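Local structure of particle-associated lyase (Acinetobacter bacteriophage AP22, 4Y9V) at residues Leu276-Gln281 with Ser297-Val302; Arg469-Val474 with Pro503-Pro508. The protein probably cleaves the capsular polysaccharide of Acinetobacter baumannii by a lyase reaction, as a trimeric tailspike of the phage particle. All blocks are in the same frame, centred on the assembly; numbering follows the deposited sequence. Where two conformers were deposited one is given.

Interaction 1: Leu276-Gln281 with Ser297-Val302. With 49S (2-acetamido-2-deoxy-beta-D-mannopyranuronic acid), chain B; SO4 (sulfate ion), chain K.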
ATOM      1  N   LEU A 276      28.926  -2.949 -13.047  1.00  5.81           N
ATOM      2  CA  LEU A 276      27.672  -2.226 -12.927  1.00  5.40           C
ATOM      3  C   LEU A 276      26.621  -2.955 -13.784  1.00  4.96           C
ATOM      4  O   LEU A 276      26.082  -3.967 -13.381  1.00  5.25           O
ATOM      5  CB  LEU A 276      27.809  -0.728 -13.207  1.00  5.55           C
ATOM      6  CG  LEU A 276      28.481   0.133 -12.093  1.00  6.17           C
ATOM      7  CD1 LEU A 276      29.972  -0.099 -12.002  1.00  7.39           C
ATOM      8  CD2 LEU A 276      28.161   1.611 -12.313  1.00  7.03           C
ATOM      9  N   ASN A 277      26.324  -2.376 -14.971  1.00  4.82           N
ATOM     10  CA  ASN A 277      25.256  -2.796 -15.875  1.00  4.68           C
ATOM     11  C   ASN A 277      23.878  -2.516 -15.265  1.00  4.77           C
ATOM     12  O   ASN A 277      23.132  -3.411 -14.901  1.00  5.72           O
ATOM     13  CB  ASN A 277      25.276  -4.274 -16.280  1.00  5.34           C
ATOM     14  CG  ASN A 277      26.580  -4.763 -16.849  1.00  5.46           C
ATOM     15  OD1 ASN A 277      27.308  -5.460 -16.148  1.00  7.31           O
ATOM     16  ND2 ASN A 277      26.852  -4.455 -18.105  1.00  6.07           N
ATOM     17  N   TYR A 278      23.565  -1.217 -15.159  1.00  4.78           N
ATOM     18  CA  TYR A 278      22.355  -0.774 -14.487  1.00  4.94           C
ATOM     19  C   TYR A 278      21.459  -0.050 -15.490  1.00  4.81           C
ATOM     20  O   TYR A 278      21.930   0.746 -16.298  1.00  6.19           O
ATOM     21  CB  TYR A 278      22.692   0.163 -13.333  1.00  5.01           C
ATOM     22  CG  TYR A 278      23.642  -0.418 -12.309  1.00  5.21           C
ATOM     23  CD1 TYR A 278      23.727  -1.770 -12.030  1.00  4.97           C
ATOM     24  CD2 TYR A 278      24.455   0.426 -11.561  1.00  5.68           C
ATOM     25  CE1 TYR A 278      24.583  -2.260 -11.037  1.00  5.22           C
ATOM     26  CE2 TYR A 278      25.275  -0.054 -10.545  1.00  5.94           C
ATOM     27  CZ  TYR A 278      25.334  -1.396 -10.279  1.00  5.61           C
ATOM     28  OH  TYR A 278      26.174  -1.796  -9.273  1.00  6.39           O
ATOM     29  N   GLY A 279      20.150  -0.308 -15.447  1.00  4.82           N
ATOM     30  CA  GLY A 279      19.247   0.482 -16.301  1.00  4.82           C
ATOM     31  C   GLY A 279      19.195   1.934 -15.831  1.00  4.58           C
ATOM     32  O   GLY A 279      19.599   2.850 -16.547  1.00  5.48           O
ATOM     33  N   ILE A 280      18.701   2.100 -14.614  1.00  4.72           N
ATOM     34  CA  ILE A 280      18.798   3.328 -13.859  1.00  4.86           C
ATOM     35  C   ILE A 280      19.668   3.058 -12.636  1.00  4.70           C
ATOM     36  O   ILE A 280      19.446   2.074 -11.937  1.00  5.58           O
ATOM     37  CB  ILE A 280      17.407   3.828 -13.374  1.00  5.47           C
ATOM     38  CG1 ILE A 280      16.488   4.062 -14.554  1.00  5.96           C
ATOM     39  CG2 ILE A 280      17.569   5.104 -12.536  1.00  7.00           C
ATOM     40  CD1 ILE A 280      15.063   4.377 -14.197  1.00  7.76           C
ATOM     41  N   GLN A 281      20.634   3.947 -12.385  1.00  4.84           N
ATOM     42  CA  GLN A 281      21.346   3.954 -11.118  1.00  4.72           C
ATOM     43  C   GLN A 281      20.906   5.172 -10.321  1.00  4.44           C
ATOM     44  O   GLN A 281      21.064   6.311 -10.777  1.00  5.24           O
ATOM     45  CB  GLN A 281      22.866   3.939 -11.283  1.00  5.48           C
ATOM     46  CG  GLN A 281      23.568   3.709  -9.932  1.00  5.70           C
ATOM     47  CD  GLN A 281      25.077   3.637 -10.031  1.00  5.77           C
ATOM     48  OE1 GLN A 281      25.650   4.119 -10.996  1.00  7.05           O
ATOM     49  NE2 GLN A 281      25.714   3.049  -9.016  1.00  6.64           N
ATOM     50  N   SER A 297      17.872  -4.814 -17.862  1.00  4.48           N
ATOM     51  CA  SER A 297      19.313  -4.615 -17.897  1.00  4.78           C
ATOM     52  C   SER A 297      20.043  -5.937 -17.921  1.00  4.54           C
ATOM     53  O   SER A 297      19.542  -6.963 -17.452  1.00  4.83           O
ATOM     54  CB  SER A 297      19.698  -3.828 -16.632  1.00  5.50           C
ATOM     55  OG  SER A 297      21.097  -3.630 -16.582  1.00  7.10           O
ATOM     56  N   THR A 298      21.321  -5.913 -18.348  1.00  4.79           N
ATOM     57  CA  THR A 298      22.180  -7.067 -18.159  1.00  4.81           C
ATOM     58  C   THR A 298      22.241  -7.476 -16.684  1.00  4.69           C
ATOM     59  O   THR A 298      22.219  -8.665 -16.380  1.00  5.23           O
ATOM     60  CB  THR A 298      23.599  -6.784 -18.691  1.00  4.94           C
ATOM     61  OG1 THR A 298      23.457  -6.510 -20.090  1.00  5.33           O
ATOM     62  CG2 THR A 298      24.545  -7.937 -18.456  1.00  5.84           C
ATOM     63  N   ARG A 299      22.390  -6.481 -15.798  1.00  4.88           N
ATOM     64  CA  ARG A 299      22.381  -6.703 -14.353  1.00  4.84           C
ATOM     65  C   ARG A 299      21.185  -5.928 -13.773  1.00  4.87           C
ATOM     66  O   ARG A 299      20.096  -6.013 -14.312  1.00  5.57           O
ATOM     67  CB  ARG A 299      23.749  -6.465 -13.701  1.00  4.97           C
ATOM     68  CG  ARG A 299      24.833  -7.337 -14.307  1.00  5.33           C
ATOM     69  CD  ARG A 299      26.165  -7.268 -13.587  1.00  5.67           C
ATOM     70  NE  ARG A 299      26.063  -7.784 -12.232  1.00  6.00           N
ATOM     71  CZ  ARG A 299      26.105  -7.105 -11.115  1.00  5.94           C
ATOM     72  NH1 ARG A 299      26.272  -5.797 -11.081  1.00  6.42           N
ATOM     73  NH2 ARG A 299      25.961  -7.758  -9.948  1.00  7.42           N
ATOM     74  N   HIS A 300      21.352  -5.236 -12.655  1.00  4.85           N
ATOM     75  CA  HIS A 300      20.189  -4.639 -12.000  1.00  4.77           C
ATOM     76  C   HIS A 300      19.486  -3.657 -12.957  1.00  4.67           C
ATOM     77  O   HIS A 300      20.112  -2.820 -13.602  1.00  5.12           O
ATOM     78  CB  HIS A 300      20.577  -3.915 -10.727  1.00  5.42           C
ATOM     79  CG  HIS A 300      21.346  -4.733  -9.755  1.00  5.24           C
ATOM     80  ND1 HIS A 300      20.933  -5.932  -9.258  1.00  5.81           N
ATOM     81  CD2 HIS A 300      22.515  -4.468  -9.109  1.00  7.07           C
ATOM     82  CE1 HIS A 300      21.798  -6.416  -8.379  1.00  6.74           C
ATOM     83  NE2 HIS A 300      22.776  -5.551  -8.279  1.00  7.38           N
ATOM     84  N   ALA A 301      18.157  -3.751 -12.977  1.00  4.74           N
ATOM     85  CA  ALA A 301      17.342  -2.833 -13.762  1.00  4.72           C
ATOM     86  C   ALA A 301      17.261  -1.451 -13.117  1.00  4.72           C
ATOM     87  O   ALA A 301      17.454  -0.451 -13.783  1.00  5.20           O
ATOM     88  CB  ALA A 301      15.985  -3.451 -14.005  1.00  5.19           C
ATOM     89  N   VAL A 302      16.960  -1.450 -11.801  1.00  4.58           N
ATOM     90  CA  VAL A 302      17.137  -0.274 -10.949  1.00  4.94           C
ATOM     91  C   VAL A 302      18.161  -0.690  -9.906  1.00  4.70           C
ATOM     92  O   VAL A 302      17.930  -1.626  -9.134  1.00  5.24           O
ATOM     93  CB  VAL A 302      15.842   0.224 -10.309  1.00  5.19           C
ATOM     94  CG1 VAL A 302      16.148   1.314  -9.291  1.00  6.28           C
ATOM     95  CG2 VAL A 302      14.880   0.729 -11.383  1.00  6.35           C
TER
HETATM   96  C8  49S B   1      27.155   1.190  -4.205  1.00  6.02           C
HETATM   97  C7  49S B   1      27.127   0.979  -5.704  1.00  5.48           C
HETATM   98  O7  49S B   1      26.111   1.260  -6.374  1.00  5.81           O
HETATM   99  N2  49S B   1      28.245   0.480  -6.254  1.00  5.46           N
HETATM  100  C2  49S B   1      28.366   0.155  -7.661  1.00  5.40           C
HETATM  101  C3  49S B   1      29.227   1.166  -8.423  1.00  5.63           C
HETATM  102  O3  49S B   1      28.679   2.480  -8.324  1.00  6.07           O
HETATM  103  C1  49S B   1      28.987  -1.221  -7.810  1.00  5.48           C
HETATM  104  O1  49S B   1      28.287  -2.200  -7.098  1.00  5.80           O
HETATM  105  O5  49S B   1      30.301  -1.208  -7.250  1.00  5.65           O
HETATM  106  C5  49S B   1      31.177  -0.364  -8.019  1.00  5.87           C
HETATM  107  C6  49S B   1      32.574  -0.492  -7.448  1.00  6.62           C
HETATM  108  O6A 49S B   1      32.718  -0.475  -6.200  1.00  7.19           O
HETATM  109  O6B 49S B   1      33.514  -0.585  -8.276  1.00  8.09           O
HETATM  110  C4  49S B   1      30.685   1.084  -7.982  1.00  5.64           C
HETATM  111  O4  49S B   1      31.581   1.739  -8.886  1.00  6.29           O
HETATM  112  S   SO4 K 809      26.206  -5.226  -7.289  0.80  6.01           S
HETATM  113  O1  SO4 K 809      26.920  -4.535  -6.228  1.00  8.21           O
HETATM  114  O2  SO4 K 809      25.007  -5.876  -6.730  1.00  9.44           O
HETATM  115  O3  SO4 K 809      27.127  -6.241  -7.825  1.00  9.85           O
HETATM  116  O4  SO4 K 809      25.765  -4.352  -8.403  1.00  7.53           O

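Interaction 2: Arg469-Val474 with Pro503-Pro508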
ATOM      1  N   ARG A 469      11.853 -27.889   5.258  0.72  5.20           N
ATOM      2  CA  ARG A 469      12.560 -28.212   6.481  0.72  5.45           C
ATOM      3  C   ARG A 469      12.257 -27.224   7.599  0.72  5.12           C
ATOM      4  O   ARG A 469      12.034 -27.656   8.741  0.72  5.67           O
ATOM      5  CB  ARG A 469      14.079 -28.296   6.255  0.72  6.85           C
ATOM      6  CG  ARG A 469      14.837 -28.799   7.438  0.72  8.08           C
ATOM      7  CD  ARG A 469      16.394 -28.706   7.304  0.72 12.70           C
ATOM      8  NE  ARG A 469      16.905 -27.321   7.741  0.72 12.85           N
ATOM      9  CZ  ARG A 469      18.161 -27.235   8.107  0.72 16.55           C
ATOM     10  NH1 ARG A 469      19.311 -28.017   8.199  0.72 22.42           N
ATOM     11  NH2 ARG A 469      18.433 -25.955   8.499  0.72 17.02           N
ATOM     12  N   HIS A 470      12.287 -25.926   7.322  1.00  4.97           N
ATOM     13  CA  HIS A 470      12.084 -24.942   8.385  1.00  4.89           C
ATOM     14  C   HIS A 470      11.487 -23.653   7.849  1.00  4.56           C
ATOM     15  O   HIS A 470      11.768 -23.233   6.724  1.00  5.07           O
ATOM     16  CB  HIS A 470      13.357 -24.640   9.168  1.00  5.19           C
ATOM     17  CG  HIS A 470      14.433 -23.898   8.423  1.00  5.61           C
ATOM     18  ND1 HIS A 470      15.480 -24.541   7.822  1.00  7.34           N
ATOM     19  CD2 HIS A 470      14.571 -22.568   8.215  1.00  5.90           C
ATOM     20  CE1 HIS A 470      16.223 -23.565   7.264  1.00  8.02           C
ATOM     21  NE2 HIS A 470      15.710 -22.381   7.474  1.00  6.92           N
ATOM     22  N   TRP A 471      10.736 -22.988   8.737  1.00  4.61           N
ATOM     23  CA  TRP A 471      10.321 -21.606   8.518  1.00  4.38           C
ATOM     24  C   TRP A 471      11.427 -20.625   8.905  1.00  4.33           C
ATOM     25  O   TRP A 471      11.717 -19.713   8.124  1.00  5.50           O
ATOM     26  CB  TRP A 471       9.005 -21.309   9.253  1.00  4.50           C
ATOM     27  CG  TRP A 471       7.805 -21.855   8.519  1.00  4.64           C
ATOM     28  CD1 TRP A 471       7.221 -23.081   8.662  1.00  4.72           C
ATOM     29  CD2 TRP A 471       7.088 -21.171   7.505  1.00  4.66           C
ATOM     30  NE1 TRP A 471       6.152 -23.192   7.789  1.00  5.09           N
ATOM     31  CE2 TRP A 471       6.041 -22.030   7.063  1.00  4.83           C
ATOM     32  CE3 TRP A 471       7.191 -19.894   6.928  1.00  4.91           C
ATOM     33  CZ2 TRP A 471       5.138 -21.660   6.075  1.00  5.23           C
ATOM     34  CZ3 TRP A 471       6.272 -19.525   5.949  1.00  5.37           C
ATOM     35  CH2 TRP A 471       5.258 -20.402   5.527  1.00  5.56           C
ATOM     36  N   ALA A 472      12.025 -20.754  10.088  1.00  4.53           N
ATOM     37  CA  ALA A 472      13.060 -19.836  10.543  1.00  4.44           C
ATOM     38  C   ALA A 472      14.260 -20.590  11.116  1.00  4.49           C
ATOM     39  O   ALA A 472      14.089 -21.527  11.895  1.00  5.06           O
ATOM     40  CB  ALA A 472      12.517 -18.902  11.630  1.00  5.10           C
ATOM     41  N   TRP A 473      15.458 -20.100  10.777  1.00  4.47           N
ATOM     42  CA  TRP A 473      16.695 -20.619  11.374  1.00  4.66           C
ATOM     43  C   TRP A 473      17.728 -19.498  11.376  1.00  4.59           C
ATOM     44  O   TRP A 473      17.840 -18.763  10.394  1.00  5.07           O
ATOM     45  CB  TRP A 473      17.225 -21.808  10.597  1.00  4.98           C
ATOM     46  CG  TRP A 473      18.376 -22.507  11.254  1.00  5.02           C
ATOM     47  CD1 TRP A 473      18.548 -22.796  12.580  1.00  5.62           C
ATOM     48  CD2 TRP A 473      19.521 -23.059  10.580  1.00  5.51           C
ATOM     49  NE1 TRP A 473      19.718 -23.480  12.779  1.00  5.70           N
ATOM     50  CE2 TRP A 473      20.342 -23.660  11.577  1.00  5.71           C
ATOM     51  CE3 TRP A 473      19.945 -23.101   9.245  1.00  6.10           C
ATOM     52  CZ2 TRP A 473      21.541 -24.302  11.251  1.00  6.72           C
ATOM     53  CZ3 TRP A 473      21.126 -23.728   8.926  1.00  7.70           C
ATOM     54  CH2 TRP A 473      21.925 -24.309   9.936  1.00  7.72           C
ATOM     55  N   VAL A 474      18.473 -19.379  12.476  1.00  4.71           N
ATOM     56  CA  VAL A 474      19.572 -18.423  12.641  1.00  4.73           C
ATOM     57  C   VAL A 474      20.712 -19.196  13.295  1.00  5.01           C
ATOM     58  O   VAL A 474      20.499 -19.799  14.338  1.00  5.68           O
ATOM     59  CB  VAL A 474      19.146 -17.236  13.521  1.00  5.22           C
ATOM     60  CG1 VAL A 474      20.325 -16.290  13.729  1.00  5.98           C
ATOM     61  CG2 VAL A 474      17.948 -16.506  12.943  1.00  5.91           C
ATOM     62  N   PRO A 503       7.354 -29.120   8.498  1.00  5.72           N
ATOM     63  CA  PRO A 503       8.509 -28.281   8.809  1.00  5.70           C
ATOM     64  C   PRO A 503       8.660 -28.051  10.277  1.00  5.09           C
ATOM     65  O   PRO A 503       7.704 -28.072  11.064  1.00  5.95           O
ATOM     66  CB  PRO A 503       8.119 -26.966   8.151  1.00  5.81           C
ATOM     67  CG  PRO A 503       6.607 -26.892   8.351  1.00  5.84           C
ATOM     68  CD  PRO A 503       6.176 -28.355   8.155  1.00  6.20           C
ATOM     69  N   TYR A 504       9.905 -27.681  10.682  1.00  5.15           N
ATOM     70  CA  TYR A 504      10.106 -26.969  11.915  1.00  5.21           C
ATOM     71  C   TYR A 504       9.605 -25.525  11.756  1.00  5.10           C
ATOM     72  O   TYR A 504       9.930 -24.845  10.786  1.00  6.27           O
ATOM     73  CB  TYR A 504      11.590 -26.915  12.285  1.00  5.78           C
ATOM     74  CG  TYR A 504      12.147 -28.227  12.756  1.00  6.43           C
ATOM     75  CD1 TYR A 504      12.016 -28.593  14.105  1.00  8.07           C
ATOM     76  CD2 TYR A 504      12.740 -29.119  11.891  1.00  8.10           C
ATOM     77  CE1 TYR A 504      12.489 -29.789  14.552  1.00 10.92           C
ATOM     78  CE2 TYR A 504      13.249 -30.335  12.344  1.00 10.72           C
ATOM     79  CZ  TYR A 504      13.101 -30.638  13.703  1.00 12.08           C
ATOM     80  OH  TYR A 504      13.611 -31.856  14.117  1.00 18.99           O
ATOM     81  N   LEU A 505       8.899 -25.041  12.770  1.00  4.74           N
ATOM     82  CA  LEU A 505       8.599 -23.603  12.858  1.00  4.69           C
ATOM     83  C   LEU A 505       9.904 -22.834  13.018  1.00  4.59           C
ATOM     84  O   LEU A 505      10.181 -21.862  12.332  1.00  4.83           O
ATOM     85  CB  LEU A 505       7.610 -23.374  13.980  1.00  4.74           C
ATOM     86  CG  LEU A 505       6.229 -24.014  13.746  1.00  5.10           C
ATOM     87  CD1 LEU A 505       5.451 -24.125  15.034  1.00  6.12           C
ATOM     88  CD2 LEU A 505       5.427 -23.216  12.725  1.00  6.03           C
ATOM     89  N   ILE A 506      10.721 -23.305  13.983  1.00  4.81           N
ATOM     90  CA  ILE A 506      12.051 -22.767  14.273  1.00  4.78           C
ATOM     91  C   ILE A 506      12.980 -23.967  14.346  1.00  4.96           C
ATOM     92  O   ILE A 506      12.716 -24.898  15.115  1.00  5.43           O
ATOM     93  CB  ILE A 506      12.070 -21.951  15.588  1.00  5.12           C
ATOM     94  CG1 ILE A 506      11.047 -20.825  15.539  1.00  5.29           C
ATOM     95  CG2 ILE A 506      13.480 -21.470  15.858  1.00  6.09           C
ATOM     96  CD1 ILE A 506      10.971 -20.032  16.829  1.00  5.84           C
ATOM     97  N   TYR A 507      14.019 -23.988  13.526  1.00  5.00           N
ATOM     98  CA  TYR A 507      14.925 -25.124  13.501  1.00  5.26           C
ATOM     99  C   TYR A 507      15.813 -25.090  14.748  1.00  5.33           C
ATOM    100  O   TYR A 507      16.416 -24.054  15.040  1.00  5.41           O
ATOM    101  CB  TYR A 507      15.767 -25.113  12.213  1.00  5.85           C
ATOM    102  CG  TYR A 507      16.478 -26.421  12.059  1.00  7.45           C
ATOM    103  CD1 TYR A 507      15.840 -27.467  11.417  1.00  8.34           C
ATOM    104  CD2 TYR A 507      17.725 -26.670  12.636  1.00 10.70           C
ATOM    105  CE1 TYR A 507      16.429 -28.702  11.270  1.00 12.67           C
ATOM    106  CE2 TYR A 507      18.296 -27.913  12.552  1.00 14.46           C
ATOM    107  CZ  TYR A 507      17.649 -28.922  11.886  1.00 16.04           C
ATOM    108  OH  TYR A 507      18.280 -30.169  11.768  1.00 23.80           O
ATOM    109  N   PRO A 508      15.942 -26.228  15.456  1.00  5.59           N
ATOM    110  CA  PRO A 508      16.706 -26.242  16.716  1.00  5.99           C
ATOM    111  C   PRO A 508      18.199 -26.440  16.493  1.00  5.93           C
ATOM    112  O   PRO A 508      18.611 -27.426  15.916  1.00  7.76           O
ATOM    113  CB  PRO A 508      16.119 -27.463  17.432  1.00  7.16           C
ATOM    114  CG  PRO A 508      15.674 -28.375  16.357  1.00  8.06           C
ATOM    115  CD  PRO A 508      15.160 -27.477  15.254  1.00  6.86           C
TER

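Interaction 1: Leu276-Gln281 with Ser297-Val302
Tyr278 and His300 lie side by side and point the same way on neighbouring coils of the parallel beta-helix, the pectin lyase-like fold of this tailspike. Their ring planes are 26° apart but slid so far that they hardly overlap, and CE1 of Tyr278 comes 3.6 Å from CD2 of His300. The shared direction brings both polar ends to a sulfate ion, probably from the crystallisation liquor: Tyr278 OH donates to its O4, and His300 NE2 donates almost straight to its O2 (2.7 Å, 178°). Arg299 crosses Asn277 at about a right angle, and its CD packs 3.3 Å from OD1 of Asn277, whose hydrogen bond is to the backbone N of Asn274. A bend at chi3 (64°) turns the guanidinium back, and NH1 meets an in-plane lone pair of Leu276 O at 2.9 Å while also donating to sulfate O4. Ser297 OG donates to Asn277 O (2.6 Å) from above the carbonyl plane. The corner at Gly279 and Ile280 is held by Gly279 N to His300 O and Ile280 N to Ala301 O. Leu276, Tyr278 and Gln281 line the glycan pocket: Gln281 NE2 bonds O3 of the N-acetylmannosaminuronic acid, and Tyr278 OH accepts from its O1 (3.1 Å).

Interaction 2: Arg469-Val474 with Pro503-Pro508
The side chain of Arg469, in the conformer described here, one of two, leaves the backbone turned away from Pro503-Pro508 and then folds back over the ring of Tyr507, joining successive coils of the parallel beta-helix. From CB the chain runs out with CG anti to the backbone N (chi1 -172°), and CG and CD pass above the rim of the ring at CE1, CD 4.0 Å from CE1. The bend at chi3 then brings NE beside the CD1-CE1 bond of Tyr507, 3.8 Å from both atoms. NE also donates a nearly straight hydrogen bond to ND1 of the adjacent His470, 3.1 Å away and close to both the guanidinium and the imidazole planes, which fixes the rotation of the group. CZ stands 4.0 Å from the centroid of the Tyr507 ring, with the two planes only 13° apart, and of the two terminal nitrogens NH1 sits above CZ of the tyrosine and NH2 above CG. NH2 also reaches one face of Trp473. The opposite face of Tyr507 is covered by CD of Pro508, while its edge is turned to the face of Trp473 in a T-shaped pair with planes at 69°. The backbones pair in parallel, with His470 opposite Tyr504 and Ala472 opposite Ile506. Trp471 N donates to Tyr504 O, and Tyr507 N to Ala472 O. At the corner itself Trp471 lays its indole edge against CG of Pro503, 3.8 Å from NE1. The imidazole is held at its other end by Thr438, through NE2. Since ND1 accepts from Arg469 NE in this conformer, His470 is probably neutral there, and the charge of Arg469 is probably eased by the tyrosine face and by ND1, which lies near the guanidinium plane.

Both contacts join parts of the chain on neighbouring coils of the same parallel beta-helix, and both use parallel backbone pairing at a corner where the chain changes face. Their centres lie 35 Å apart and their nearest atoms about 23 Å apart, so they do not touch; interaction 1 comes wholly earlier in the chain. Interaction 1 faces the bound saccharide: the side chain of Leu276 is also about 4 Å from the N-acetylfucosamine, and Arg166, Tyr168, Gly306 and His337 also bond the N-acetylmannosaminuronic acid. Interaction 2 is structural packing further along the helix, where Pro503-Pro508 precedes strand 518-531; a sodium ion lies about 14 Å from the side chain of Trp471.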